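Local coordinates for folylpolyglutamate synthase/dihydrofolate synthase (Thermotoga maritima, PDB 1O5Z), which probably catalyses the ATP-dependent addition of L-glutamate to dihydropteroate and to the growing polyglutamate tail of tetrahydrofolate, at residues V66-S71 and R95-E100; N72-Q77 and I151-V156; L89-E94 and E100-E105. All coordinates share one frame; numbering follows the deposited sequence.

Interaction 1 of 3, residues V66-S71 and R95-E100; sequences VANMVS and RIRLNE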
ATOM      1  N   VAL A  66      -0.280  -3.255  -6.801  1.00 44.18           N
ATOM      2  CA  VAL A  66       0.137  -3.167  -8.212  1.00 44.28           C
ATOM      3  C   VAL A  66       1.536  -2.559  -8.296  1.00 44.27           C
ATOM      4  O   VAL A  66       2.386  -3.073  -9.030  1.00 44.85           O
ATOM      5  CB  VAL A  66      -0.851  -2.382  -9.086  1.00 44.58           C
ATOM      6  CG1 VAL A  66      -0.224  -2.062 -10.436  1.00 46.20           C
ATOM      7  CG2 VAL A  66      -2.172  -3.190  -9.277  1.00 44.43           C
ATOM      8  N   ALA A  67       1.800  -1.504  -7.531  1.00 42.88           N
ATOM      9  CA  ALA A  67       3.168  -0.946  -7.502  1.00 43.14           C
ATOM     10  C   ALA A  67       4.202  -1.989  -7.104  1.00 43.62           C
ATOM     11  O   ALA A  67       5.245  -2.120  -7.723  1.00 44.27           O
ATOM     12  CB  ALA A  67       3.247   0.258  -6.532  1.00 42.95           C
ATOM     13  N   ASN A  68       3.918  -2.684  -6.009  1.00 44.52           N
ATOM     14  CA  ASN A  68       4.800  -3.709  -5.477  1.00 44.87           C
ATOM     15  C   ASN A  68       5.078  -4.796  -6.500  1.00 44.85           C
ATOM     16  O   ASN A  68       6.204  -5.202  -6.673  1.00 44.48           O
ATOM     17  CB  ASN A  68       4.214  -4.347  -4.225  1.00 44.27           C
ATOM     18  CG  ASN A  68       5.200  -5.218  -3.525  1.00 46.02           C
ATOM     19  OD1 ASN A  68       5.153  -6.453  -3.649  1.00 47.48           O
ATOM     20  ND2 ASN A  68       6.146  -4.587  -2.800  1.00 45.03           N
ATOM     21  N   MET A  69       4.021  -5.260  -7.150  1.00 44.51           N
ATOM     22  CA  MET A  69       4.147  -6.275  -8.189  1.00 45.09           C
ATOM     23  C   MET A  69       5.021  -5.790  -9.373  1.00 45.20           C
ATOM     24  O   MET A  69       5.921  -6.497  -9.867  1.00 44.92           O
ATOM     25  CB  MET A  69       2.767  -6.637  -8.673  1.00 44.78           C
ATOM     26  CG  MET A  69       1.954  -7.433  -7.666  1.00 46.44           C
ATOM     27  SD  MET A  69       0.260  -7.688  -8.287  1.00 47.80           S
ATOM     28  CE  MET A  69      -0.564  -8.464  -6.905  1.00 47.47           C
ATOM     29  N   VAL A  70       4.755  -4.563  -9.809  1.00 44.72           N
ATOM     30  CA  VAL A  70       5.546  -3.949 -10.841  1.00 44.96           C
ATOM     31  C   VAL A  70       7.006  -3.836 -10.424  1.00 45.41           C
ATOM     32  O   VAL A  70       7.878  -4.206 -11.193  1.00 44.94           O
ATOM     33  CB  VAL A  70       4.936  -2.602 -11.282  1.00 44.89           C
ATOM     34  CG1 VAL A  70       5.846  -1.886 -12.184  1.00 45.33           C
ATOM     35  CG2 VAL A  70       3.652  -2.853 -12.033  1.00 45.63           C
ATOM     36  N   SER A  71       7.279  -3.340  -9.218  1.00 45.92           N
ATOM     37  CA  SER A  71       8.674  -3.212  -8.771  1.00 46.59           C
ATOM     38  C   SER A  71       9.305  -4.540  -8.708  1.00 44.93           C
ATOM     39  O   SER A  71      10.399  -4.670  -9.092  1.00 45.21           O
ATOM     40  CB  SER A  71       8.828  -2.600  -7.365  1.00 46.18           C
ATOM     41  OG  SER A  71       8.036  -1.428  -7.297  1.00 53.61           O
ATOM     42  N   ARG A  95       8.422   3.089   2.949  1.00 43.69           N
ATOM     43  CA  ARG A  95       7.947   4.061   1.970  1.00 44.20           C
ATOM     44  C   ARG A  95       8.907   4.226   0.825  1.00 44.34           C
ATOM     45  O   ARG A  95       8.499   4.606  -0.229  1.00 44.25           O
ATOM     46  CB  ARG A  95       7.704   5.445   2.627  1.00 43.85           C
ATOM     47  CG  ARG A  95       6.581   5.493   3.617  1.00 42.66           C
ATOM     48  CD  ARG A  95       6.579   6.704   4.453  1.00 45.48           C
ATOM     49  NE  ARG A  95       5.482   6.673   5.403  1.00 47.99           N
ATOM     50  CZ  ARG A  95       4.295   7.267   5.226  1.00 49.70           C
ATOM     51  NH1 ARG A  95       3.371   7.146   6.178  1.00 46.22           N
ATOM     52  NH2 ARG A  95       4.029   8.008   4.136  1.00 51.05           N
ATOM     53  N   ILE A  96      10.195   3.963   1.063  1.00 45.81           N
ATOM     54  CA  ILE A  96      11.259   4.212   0.062  1.00 45.92           C
ATOM     55  C   ILE A  96      12.200   3.015  -0.017  1.00 45.27           C
ATOM     56  O   ILE A  96      12.800   2.625   0.963  1.00 44.55           O
ATOM     57  CB  ILE A  96      12.056   5.466   0.442  1.00 45.97           C
ATOM     58  CG1 ILE A  96      11.107   6.646   0.703  1.00 46.43           C
ATOM     59  CG2 ILE A  96      13.018   5.826  -0.637  1.00 46.10           C
ATOM     60  CD1 ILE A  96      11.825   7.869   1.187  1.00 47.57           C
ATOM     61  N   ARG A  97      12.321   2.458  -1.213  1.00 45.27           N
ATOM     62  CA  ARG A  97      13.020   1.222  -1.415  1.00 43.83           C
ATOM     63  C   ARG A  97      13.907   1.296  -2.626  1.00 44.18           C
ATOM     64  O   ARG A  97      13.651   2.045  -3.552  1.00 44.37           O
ATOM     65  CB  ARG A  97      12.031   0.085  -1.571  1.00 43.50           C
ATOM     66  CG  ARG A  97      10.962   0.149  -0.601  1.00 42.29           C
ATOM     67  CD  ARG A  97      10.144  -1.111  -0.544  1.00 45.61           C
ATOM     68  NE  ARG A  97       8.964  -0.880   0.277  1.00 45.87           N
ATOM     69  CZ  ARG A  97       7.950  -1.703   0.383  1.00 48.04           C
ATOM     70  NH1 ARG A  97       7.948  -2.876  -0.253  1.00 48.42           N
ATOM     71  NH2 ARG A  97       6.946  -1.371   1.182  1.00 47.75           N
ATOM     72  N   LEU A  98      14.994   0.550  -2.537  1.00 43.78           N
ATOM     73  CA  LEU A  98      15.925   0.306  -3.620  1.00 44.17           C
ATOM     74  C   LEU A  98      15.951  -1.212  -3.786  1.00 43.76           C
ATOM     75  O   LEU A  98      16.309  -1.957  -2.862  1.00 41.22           O
ATOM     76  CB  LEU A  98      17.319   0.799  -3.266  1.00 43.73           C
ATOM     77  CG  LEU A  98      18.447   0.602  -4.276  1.00 44.52           C
ATOM     78  CD1 LEU A  98      18.160   1.302  -5.585  1.00 45.49           C
ATOM     79  CD2 LEU A  98      19.715   1.138  -3.618  1.00 45.25           C
ATOM     80  N   ASN A  99      15.492  -1.636  -4.953  1.00 43.72           N
ATOM     81  CA  ASN A  99      15.443  -3.017  -5.297  1.00 44.58           C
ATOM     82  C   ASN A  99      14.659  -3.728  -4.220  1.00 44.75           C
ATOM     83  O   ASN A  99      14.973  -4.821  -3.827  1.00 44.74           O
ATOM     84  CB  ASN A  99      16.857  -3.546  -5.485  1.00 44.28           C
ATOM     85  CG  ASN A  99      17.581  -2.848  -6.656  1.00 45.80           C
ATOM     86  OD1 ASN A  99      16.925  -2.398  -7.575  1.00 48.38           O
ATOM     87  ND2 ASN A  99      18.919  -2.824  -6.641  1.00 42.43           N
ATOM     88  N   GLU A 100      13.624  -3.044  -3.754  1.00 45.48           N
ATOM     89  CA  GLU A 100      12.677  -3.569  -2.783  1.00 45.32           C
ATOM     90  C   GLU A 100      13.272  -3.822  -1.396  1.00 44.73           C
ATOM     91  O   GLU A 100      12.701  -4.514  -0.583  1.00 44.74           O
ATOM     92  CB  GLU A 100      11.941  -4.767  -3.393  1.00 45.72           C
ATOM     93  CG  GLU A 100      10.823  -4.327  -4.350  1.00 44.79           C
ATOM     94  CD  GLU A 100       9.746  -3.553  -3.648  1.00 44.82           C
ATOM     95  OE1 GLU A 100       9.335  -3.967  -2.523  1.00 48.38           O
ATOM     96  OE2 GLU A 100       9.279  -2.552  -4.204  1.00 44.23           O
TER
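Glu-100 reaches from a tight turn towards Asn-68 and Ser-71 on helix 63-77, which in the Mur ligase middle domain is the helix that follows the P-loop. The turn joins antiparallel strands 96-98 and 101-102. Asn-99 and Glu-100 both have positive phi, as in a type I' turn, and the bend at chi2 of Glu-100 (-63°) folds its carboxylate back towards the helix. There the two oxygens divide the work. OE1 of Glu-100 lies 3.3 Å from ND2 of Asn-68, with the amide and carboxylate planes nearly perpendicular, 86° apart. The same oxygen uses its syn lone pair for a salt bridge with Arg-97, whose NH1 donates to Glu-100 OE1 over 2.9 Å near the guanidinium plane. OE2 of Glu-100 rests against the Ser-71 methylene, 3.2 Å from its CB, and accepts from Tyr-85 OH and Ser-83 OG. Asn-68 ND2 donates to Tyr-85 OH in a further hydrogen bond, while Asn-68 OD1 is bonded to the backbone N of Lys-303. Arg-97 NE in turn donates to the carbonyl oxygen of Glu-94. The carboxylate is thus held between helix 63-77, the hairpin and the hydroxyls of Ser-83 and Tyr-85, on and just past strand 81-84, and the arginine probably stabilises its negative charge. On the helix side, Ser-71 OG turns back to donate to Ala-67 O at 2.9 Å, coming from above the carbonyl plane.

Interaction 2 of 3, residues N72-Q77 and I151-V156; sequences NILVSQ and IAVLEV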
ATOM      1  N   ASN A  72       8.640  -5.489  -8.076  1.00 44.71           N
ATOM      2  CA  ASN A  72       9.192  -6.814  -7.899  1.00 44.28           C
ATOM      3  C   ASN A  72       9.556  -7.502  -9.190  1.00 43.41           C
ATOM      4  O   ASN A  72      10.610  -8.127  -9.267  1.00 41.56           O
ATOM      5  CB  ASN A  72       8.279  -7.666  -7.022  1.00 45.00           C
ATOM      6  CG  ASN A  72       8.675  -7.534  -5.574  1.00 46.32           C
ATOM      7  OD1 ASN A  72       9.824  -7.862  -5.236  1.00 45.36           O
ATOM      8  ND2 ASN A  72       7.807  -6.981  -4.744  1.00 43.57           N
ATOM      9  N   ILE A  73       8.742  -7.314 -10.218  1.00 43.05           N
ATOM     10  CA  ILE A  73       9.028  -7.933 -11.505  1.00 43.52           C
ATOM     11  C   ILE A  73      10.279  -7.301 -12.166  1.00 43.15           C
ATOM     12  O   ILE A  73      11.141  -7.996 -12.712  1.00 41.28           O
ATOM     13  CB  ILE A  73       7.822  -7.822 -12.430  1.00 43.92           C
ATOM     14  CG1 ILE A  73       6.693  -8.727 -11.927  1.00 45.05           C
ATOM     15  CG2 ILE A  73       8.207  -8.216 -13.888  1.00 44.65           C
ATOM     16  CD1 ILE A  73       5.361  -8.473 -12.645  1.00 44.51           C
ATOM     17  N   LEU A  74      10.355  -5.969 -12.103  1.00 42.88           N
ATOM     18  CA  LEU A  74      11.485  -5.267 -12.667  1.00 43.49           C
ATOM     19  C   LEU A  74      12.751  -5.513 -11.903  1.00 42.68           C
ATOM     20  O   LEU A  74      13.815  -5.631 -12.500  1.00 43.41           O
ATOM     21  CB  LEU A  74      11.211  -3.777 -12.670  1.00 44.38           C
ATOM     22  CG  LEU A  74      10.093  -3.280 -13.598  1.00 44.30           C
ATOM     23  CD1 LEU A  74       9.740  -1.853 -13.196  1.00 44.40           C
ATOM     24  CD2 LEU A  74      10.526  -3.313 -15.051  1.00 45.21           C
ATOM     25  N   VAL A  75      12.646  -5.603 -10.586  1.00 41.79           N
ATOM     26  CA  VAL A  75      13.810  -6.001  -9.765  1.00 42.05           C
ATOM     27  C   VAL A  75      14.310  -7.409 -10.159  1.00 41.24           C
ATOM     28  O   VAL A  75      15.489  -7.592 -10.314  1.00 39.43           O
ATOM     29  CB  VAL A  75      13.528  -5.912  -8.259  1.00 41.62           C
ATOM     30  CG1 VAL A  75      14.605  -6.688  -7.429  1.00 41.54           C
ATOM     31  CG2 VAL A  75      13.486  -4.449  -7.852  1.00 41.72           C
ATOM     32  N   SER A  76      13.397  -8.367 -10.364  1.00 41.82           N
ATOM     33  CA  SER A  76      13.784  -9.696 -10.843  1.00 42.63           C
ATOM     34  C   SER A  76      14.418  -9.610 -12.197  1.00 43.02           C
ATOM     35  O   SER A  76      15.287 -10.416 -12.461  1.00 43.72           O
ATOM     36  CB  SER A  76      12.633 -10.692 -10.966  1.00 42.69           C
ATOM     37  OG  SER A  76      11.865 -10.667  -9.808  1.00 46.78           O
ATOM     38  N   GLN A  77      13.969  -8.686 -13.066  1.00 43.19           N
ATOM     39  CA  GLN A  77      14.516  -8.592 -14.415  1.00 43.10           C
ATOM     40  C   GLN A  77      15.901  -7.997 -14.385  1.00 42.33           C
ATOM     41  O   GLN A  77      16.653  -8.063 -15.371  1.00 42.48           O
ATOM     42  CB  GLN A  77      13.610  -7.792 -15.329  1.00 44.00           C
ATOM     43  CG  GLN A  77      14.074  -7.738 -16.768  1.00 45.60           C
ATOM     44  CD  GLN A  77      14.255  -9.113 -17.381  1.00 49.56           C
ATOM     45  OE1 GLN A  77      13.401  -9.987 -17.216  1.00 53.19           O
ATOM     46  NE2 GLN A  77      15.349  -9.305 -18.122  1.00 54.18           N
ATOM     47  N   ILE A 151      14.746   2.941 -13.026  1.00 47.89           N
ATOM     48  CA  ILE A 151      13.347   3.247 -13.000  1.00 48.80           C
ATOM     49  C   ILE A 151      12.798   3.357 -11.602  1.00 47.57           C
ATOM     50  O   ILE A 151      13.238   2.663 -10.673  1.00 47.58           O
ATOM     51  CB  ILE A 151      12.569   2.224 -13.860  1.00 50.22           C
ATOM     52  CG1 ILE A 151      11.087   2.419 -13.699  1.00 53.19           C
ATOM     53  CG2 ILE A 151      12.956   0.787 -13.562  1.00 51.36           C
ATOM     54  CD1 ILE A 151      10.354   1.739 -14.778  1.00 57.76           C
ATOM     55  N   ALA A 152      11.854   4.277 -11.447  1.00 46.84           N
ATOM     56  CA  ALA A 152      11.157   4.450 -10.179  1.00 46.75           C
ATOM     57  C   ALA A 152       9.675   4.098 -10.347  1.00 46.59           C
ATOM     58  O   ALA A 152       9.053   4.518 -11.293  1.00 47.31           O
ATOM     59  CB  ALA A 152      11.345   5.866  -9.640  1.00 46.03           C
ATOM     60  N   VAL A 153       9.132   3.290  -9.440  1.00 46.77           N
ATOM     61  CA  VAL A 153       7.708   2.973  -9.407  1.00 45.86           C
ATOM     62  C   VAL A 153       7.102   3.727  -8.273  1.00 46.23           C
ATOM     63  O   VAL A 153       7.522   3.595  -7.130  1.00 46.96           O
ATOM     64  CB  VAL A 153       7.485   1.472  -9.240  1.00 45.85           C
ATOM     65  CG1 VAL A 153       6.009   1.118  -9.311  1.00 46.23           C
ATOM     66  CG2 VAL A 153       8.248   0.715 -10.331  1.00 47.30           C
ATOM     67  N   LEU A 154       6.096   4.543  -8.587  1.00 47.66           N
ATOM     68  CA  LEU A 154       5.532   5.485  -7.643  1.00 47.81           C
ATOM     69  C   LEU A 154       4.074   5.213  -7.419  1.00 46.91           C
ATOM     70  O   LEU A 154       3.269   5.315  -8.320  1.00 46.04           O
ATOM     71  CB  LEU A 154       5.694   6.894  -8.180  1.00 48.77           C
ATOM     72  CG  LEU A 154       7.115   7.160  -8.682  1.00 51.52           C
ATOM     73  CD1 LEU A 154       7.080   8.350  -9.615  1.00 55.30           C
ATOM     74  CD2 LEU A 154       7.977   7.409  -7.504  1.00 51.35           C
ATOM     75  N   GLU A 155       3.767   4.918  -6.175  1.00 46.30           N
ATOM     76  CA  GLU A 155       2.427   4.851  -5.703  1.00 47.32           C
ATOM     77  C   GLU A 155       1.911   6.278  -5.348  1.00 47.22           C
ATOM     78  O   GLU A 155       2.502   6.996  -4.554  1.00 47.40           O
ATOM     79  CB  GLU A 155       2.357   3.921  -4.463  1.00 47.95           C
ATOM     80  CG  GLU A 155       0.950   3.828  -3.906  1.00 49.03           C
ATOM     81  CD  GLU A 155       0.831   3.087  -2.631  1.00 47.51           C
ATOM     82  OE1 GLU A 155       1.844   2.632  -2.075  1.00 48.04           O
ATOM     83  OE2 GLU A 155      -0.328   2.944  -2.211  1.00 52.41           O
ATOM     84  N   VAL A 156       0.766   6.630  -5.902  1.00 47.18           N
ATOM     85  CA  VAL A 156       0.095   7.860  -5.575  1.00 46.81           C
ATOM     86  C   VAL A 156      -0.202   7.851  -4.086  1.00 47.63           C
ATOM     87  O   VAL A 156      -0.623   6.811  -3.512  1.00 48.04           O
ATOM     88  CB  VAL A 156      -1.208   8.000  -6.368  1.00 46.40           C
ATOM     89  CG1 VAL A 156      -1.981   9.206  -5.908  1.00 45.39           C
ATOM     90  CG2 VAL A 156      -0.925   8.027  -7.896  1.00 46.93           C
TER
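No ring, amide or other flat group lies between Leu-74 and its partners Ile-151 and Val-153, so the contact has neither faces nor edges and is made by methyl groups alone. It illustrates the core of a beta-alpha-beta crossover in the P-loop-type sheet of the Mur ligase middle domain. Helix 63-77 links parallel strands 53-58 and 81-84, and strand 151-155 is inserted between those two in the sheet. Leu-74 points from the helix toward this inserted strand. One branch does all the close touching: CD1 of Leu-74 lies 4.0 Å from CD1 of Ile-151 and 4.1 Å from CG2 of Val-153. Leu-74 crosses Ile-151 at about a right angle. With CG1 anti to the backbone N (chi1 173°), Ile-151 presents both CD1 and CG2 to the leucine methyl, which bridges two alternate residues on one side of the strand. Val-153 extends the packing along the helix, touching Ala-67, Val-70 and Ser-71, while Leu-74 also meets Tyr-79 in the loop beyond. The second methyl of Ile-151 completes the contact, its CG2 lying 4.2 Å from CD1 of Leu-74.

Interaction 3 of 3, residues L89-E94 and E100-E105; sequences LSTFRE and EEYISE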
ATOM      1  N   LEU A  89       3.238   0.661   7.421  1.00 42.66           N
ATOM      2  CA  LEU A  89       2.620  -0.199   8.409  1.00 43.32           C
ATOM      3  C   LEU A  89       3.419  -0.258   9.722  1.00 42.65           C
ATOM      4  O   LEU A  89       2.896   0.028  10.800  1.00 43.04           O
ATOM      5  CB  LEU A  89       2.465  -1.596   7.786  1.00 43.49           C
ATOM      6  CG  LEU A  89       1.494  -2.479   8.529  1.00 44.57           C
ATOM      7  CD1 LEU A  89       0.086  -1.897   8.448  1.00 45.85           C
ATOM      8  CD2 LEU A  89       1.567  -3.896   7.999  1.00 43.73           C
ATOM      9  N   SER A  90       4.699  -0.608   9.616  1.00 42.61           N
ATOM     10  CA  SER A  90       5.543  -0.851  10.788  1.00 41.83           C
ATOM     11  C   SER A  90       6.693   0.135  10.878  1.00 41.96           C
ATOM     12  O   SER A  90       6.992   0.623  11.957  1.00 43.03           O
ATOM     13  CB  SER A  90       6.097  -2.260  10.765  1.00 41.99           C
ATOM     14  OG  SER A  90       5.078  -3.222  10.773  1.00 39.94           O
ATOM     15  N   THR A  91       7.334   0.442   9.754  1.00 42.28           N
ATOM     16  CA  THR A  91       8.393   1.410   9.768  1.00 42.14           C
ATOM     17  C   THR A  91       8.267   2.343   8.614  1.00 42.49           C
ATOM     18  O   THR A  91       7.922   1.960   7.521  1.00 44.72           O
ATOM     19  CB  THR A  91       9.793   0.770   9.756  1.00 42.39           C
ATOM     20  OG1 THR A  91      10.751   1.821   9.566  1.00 38.73           O
ATOM     21  CG2 THR A  91       9.982  -0.141   8.543  1.00 41.48           C
ATOM     22  N   PHE A  92       8.566   3.602   8.888  1.00 43.02           N
ATOM     23  CA  PHE A  92       8.630   4.644   7.891  1.00 42.36           C
ATOM     24  C   PHE A  92       9.436   4.239   6.664  1.00 42.32           C
ATOM     25  O   PHE A  92       9.143   4.662   5.552  1.00 41.56           O
ATOM     26  CB  PHE A  92       9.227   5.886   8.550  1.00 42.51           C
ATOM     27  CG  PHE A  92       9.525   6.969   7.606  1.00 41.25           C
ATOM     28  CD1 PHE A  92       8.579   7.973   7.354  1.00 43.16           C
ATOM     29  CD2 PHE A  92      10.742   6.998   6.955  1.00 42.45           C
ATOM     30  CE1 PHE A  92       8.860   9.024   6.458  1.00 41.55           C
ATOM     31  CE2 PHE A  92      11.042   8.011   6.067  1.00 43.15           C
ATOM     32  CZ  PHE A  92      10.094   9.043   5.819  1.00 43.21           C
ATOM     33  N   ARG A  93      10.447   3.411   6.867  1.00 42.15           N
ATOM     34  CA  ARG A  93      11.339   3.031   5.788  1.00 43.29           C
ATOM     35  C   ARG A  93      10.724   2.109   4.673  1.00 43.41           C
ATOM     36  O   ARG A  93      11.302   1.979   3.557  1.00 43.53           O
ATOM     37  CB  ARG A  93      12.625   2.484   6.407  1.00 42.45           C
ATOM     38  CG  ARG A  93      13.335   3.553   7.237  1.00 45.05           C
ATOM     39  CD  ARG A  93      14.137   2.990   8.386  1.00 51.71           C
ATOM     40  NE  ARG A  93      14.781   1.837   7.807  1.00 56.04           N
ATOM     41  CZ  ARG A  93      14.605   0.592   8.123  1.00 54.41           C
ATOM     42  NH1 ARG A  93      13.931   0.240   9.193  1.00 55.25           N
ATOM     43  NH2 ARG A  93      15.209  -0.303   7.370  1.00 56.62           N
ATOM     44  N   GLU A  94       9.558   1.513   4.952  1.00 42.96           N
ATOM     45  CA  GLU A  94       8.748   0.868   3.902  1.00 43.68           C
ATOM     46  C   GLU A  94       8.410   1.782   2.703  1.00 43.69           C
ATOM     47  O   GLU A  94       8.104   1.315   1.583  1.00 42.94           O
ATOM     48  CB  GLU A  94       7.394   0.420   4.497  1.00 44.33           C
ATOM     49  CG  GLU A  94       7.457  -0.714   5.485  1.00 44.53           C
ATOM     50  CD  GLU A  94       6.192  -0.840   6.313  1.00 45.16           C
ATOM     51  OE1 GLU A  94       5.099  -0.465   5.824  1.00 44.43           O
ATOM     52  OE2 GLU A  94       6.294  -1.299   7.473  1.00 41.81           O
ATOM     53  N   GLU A 100      13.624  -3.044  -3.754  1.00 45.48           N
ATOM     54  CA  GLU A 100      12.677  -3.569  -2.783  1.00 45.32           C
ATOM     55  C   GLU A 100      13.272  -3.822  -1.396  1.00 44.73           C
ATOM     56  O   GLU A 100      12.701  -4.514  -0.583  1.00 44.74           O
ATOM     57  CB  GLU A 100      11.941  -4.767  -3.393  1.00 45.72           C
ATOM     58  CG  GLU A 100      10.823  -4.327  -4.350  1.00 44.79           C
ATOM     59  CD  GLU A 100       9.746  -3.553  -3.648  1.00 44.82           C
ATOM     60  OE1 GLU A 100       9.335  -3.967  -2.523  1.00 48.38           O
ATOM     61  OE2 GLU A 100       9.279  -2.552  -4.204  1.00 44.23           O
ATOM     62  N   GLU A 101      14.407  -3.209  -1.107  1.00 44.97           N
ATOM     63  CA  GLU A 101      14.931  -3.189   0.230  1.00 45.85           C
ATOM     64  C   GLU A 101      14.619  -1.812   0.804  1.00 44.61           C
ATOM     65  O   GLU A 101      14.789  -0.846   0.132  1.00 44.36           O
ATOM     66  CB  GLU A 101      16.425  -3.439   0.214  1.00 46.86           C
ATOM     67  CG  GLU A 101      16.818  -4.892   0.042  1.00 54.64           C
ATOM     68  CD  GLU A 101      16.235  -5.788   1.152  1.00 63.14           C
ATOM     69  OE1 GLU A 101      16.764  -5.739   2.319  1.00 68.18           O
ATOM     70  OE2 GLU A 101      15.244  -6.530   0.862  1.00 65.79           O
ATOM     71  N   TYR A 102      14.169  -1.735   2.056  1.00 44.02           N
ATOM     72  CA  TYR A 102      13.856  -0.446   2.684  1.00 43.83           C
ATOM     73  C   TYR A 102      15.120   0.424   2.788  1.00 43.74           C
ATOM     74  O   TYR A 102      16.189  -0.023   3.149  1.00 42.69           O
ATOM     75  CB  TYR A 102      13.278  -0.593   4.091  1.00 43.35           C
ATOM     76  CG  TYR A 102      12.055  -1.468   4.257  1.00 44.68           C
ATOM     77  CD1 TYR A 102      11.633  -1.847   5.531  1.00 44.47           C
ATOM     78  CD2 TYR A 102      11.313  -1.928   3.150  1.00 43.00           C
ATOM     79  CE1 TYR A 102      10.526  -2.691   5.698  1.00 44.07           C
ATOM     80  CE2 TYR A 102      10.208  -2.739   3.313  1.00 43.36           C
ATOM     81  CZ  TYR A 102       9.810  -3.116   4.565  1.00 43.74           C
ATOM     82  OH  TYR A 102       8.703  -3.934   4.676  1.00 45.16           O
ATOM     83  N   ILE A 103      14.957   1.699   2.510  1.00 44.32           N
ATOM     84  CA  ILE A 103      15.981   2.658   2.804  1.00 44.04           C
ATOM     85  C   ILE A 103      16.450   2.444   4.253  1.00 44.39           C
ATOM     86  O   ILE A 103      15.642   2.119   5.122  1.00 44.67           O
ATOM     87  CB  ILE A 103      15.416   4.063   2.567  1.00 44.55           C
ATOM     88  CG1 ILE A 103      16.516   5.132   2.679  1.00 44.54           C
ATOM     89  CG2 ILE A 103      14.263   4.380   3.538  1.00 45.40           C
ATOM     90  CD1 ILE A 103      16.050   6.497   2.225  1.00 43.25           C
ATOM     91  N   SER A 104      17.757   2.565   4.476  1.00 43.58           N
ATOM     92  CA  SER A 104      18.296   2.503   5.782  1.00 43.50           C
ATOM     93  C   SER A 104      17.983   3.763   6.555  1.00 43.52           C
ATOM     94  O   SER A 104      17.755   4.812   5.984  1.00 42.39           O
ATOM     95  CB  SER A 104      19.816   2.372   5.706  1.00 43.65           C
ATOM     96  OG  SER A 104      20.394   3.531   5.143  1.00 45.22           O
ATOM     97  N   GLU A 105      18.018   3.656   7.870  1.00 43.83           N
ATOM     98  CA  GLU A 105      17.979   4.831   8.742  1.00 45.10           C
ATOM     99  C   GLU A 105      19.045   5.867   8.358  1.00 45.80           C
ATOM    100  O   GLU A 105      18.769   7.074   8.303  1.00 45.02           O
ATOM    101  CB  GLU A 105      18.191   4.407  10.198  1.00 45.46           C
ATOM    102  CG  GLU A 105      16.999   3.636  10.737  1.00 47.19           C
ATOM    103  CD  GLU A 105      16.979   3.497  12.250  1.00 44.64           C
ATOM    104  OE1 GLU A 105      17.961   3.902  12.916  1.00 44.99           O
ATOM    105  OE2 GLU A 105      15.958   2.954  12.753  1.00 44.67           O
TER
HETATM  106  O   HOH W   1      16.935  -1.648   5.162  1.00 44.95           O
HETATM  107  O   HOH W   2      13.384   2.238  11.770  1.00 47.68           O
HETATM  108  O   HOH W   3       7.843  -3.450   7.580  1.00 31.34           O
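A bend at chi3 of Arg-93 (42°) turns its NE towards the carbonyl of Ile-103, while chi1 of Tyr-102 (-55°) sets CG anti to its own carbonyl carbon and the ring against Glu-94. Arg-93 NE donates to Ile-103 O at 2.8 Å, in the carbonyl plane, and NH2 adds a weak bond to the same oxygen. The aliphatic part of Arg-93 packs just past the strand, CB 3.8 Å from CG2 of Ile-103 and CD 3.8 Å from CG of Glu-105, at the start of helix 105-122. In the other half of the contact, CA of Glu-94 stands over the Tyr-102 ring, 3.9 Å from the centroid, in a CH-pi contact, and Thr-91 CG2 comes within 3.8 Å of Tyr-102 CD1. A water donates to Glu-94 OE2 at 2.7 Å and lies 3.1 Å from Tyr-102 OH. With an alanine in place of Tyr-102, the ring face over Glu-94 CA would be lost, which is likely to open a gap and leave that water without its phenol partner. The Glu-94 carboxylate also gathers three backbone N-H groups: Leu-89 N at OE1, Ser-90 N and Thr-91 N at OE2. Thr-91 OG1, also hydrogen-bonded to Glu-439 OE1, accepts from Arg-93 N in an ST turn. The arrangement is that of a loop and 3-10 turn packed on the outermost strand of a beta-hairpin and the residues leading into the next helix.

The three contacts form a continuous run through one domain. Interactions 1 and 2 use successive parts of helix 63-77, their centres about 5 Å apart, and they touch where Asn-99 CA meets Val-75 CG2 at 3.5 Å. Interaction 3 shares Glu-100 with interaction 1, the two centres about 11 Å apart; a probable hydrogen bond, Ile-96 O to Ile-103 N at 2.8 Å, ties the hairpin's two arms. Interactions 2 and 3 are about 16 Å apart, centre to centre. Strand 151-155 leads to Glu-155, which touches Lys-63 of the P-loop, suggesting proximity to the nucleotide site; Glu-155 OE1 and Val-156 O are also hydrogen-bonded to an unidentified molecule, probably from the crystallisation liquor.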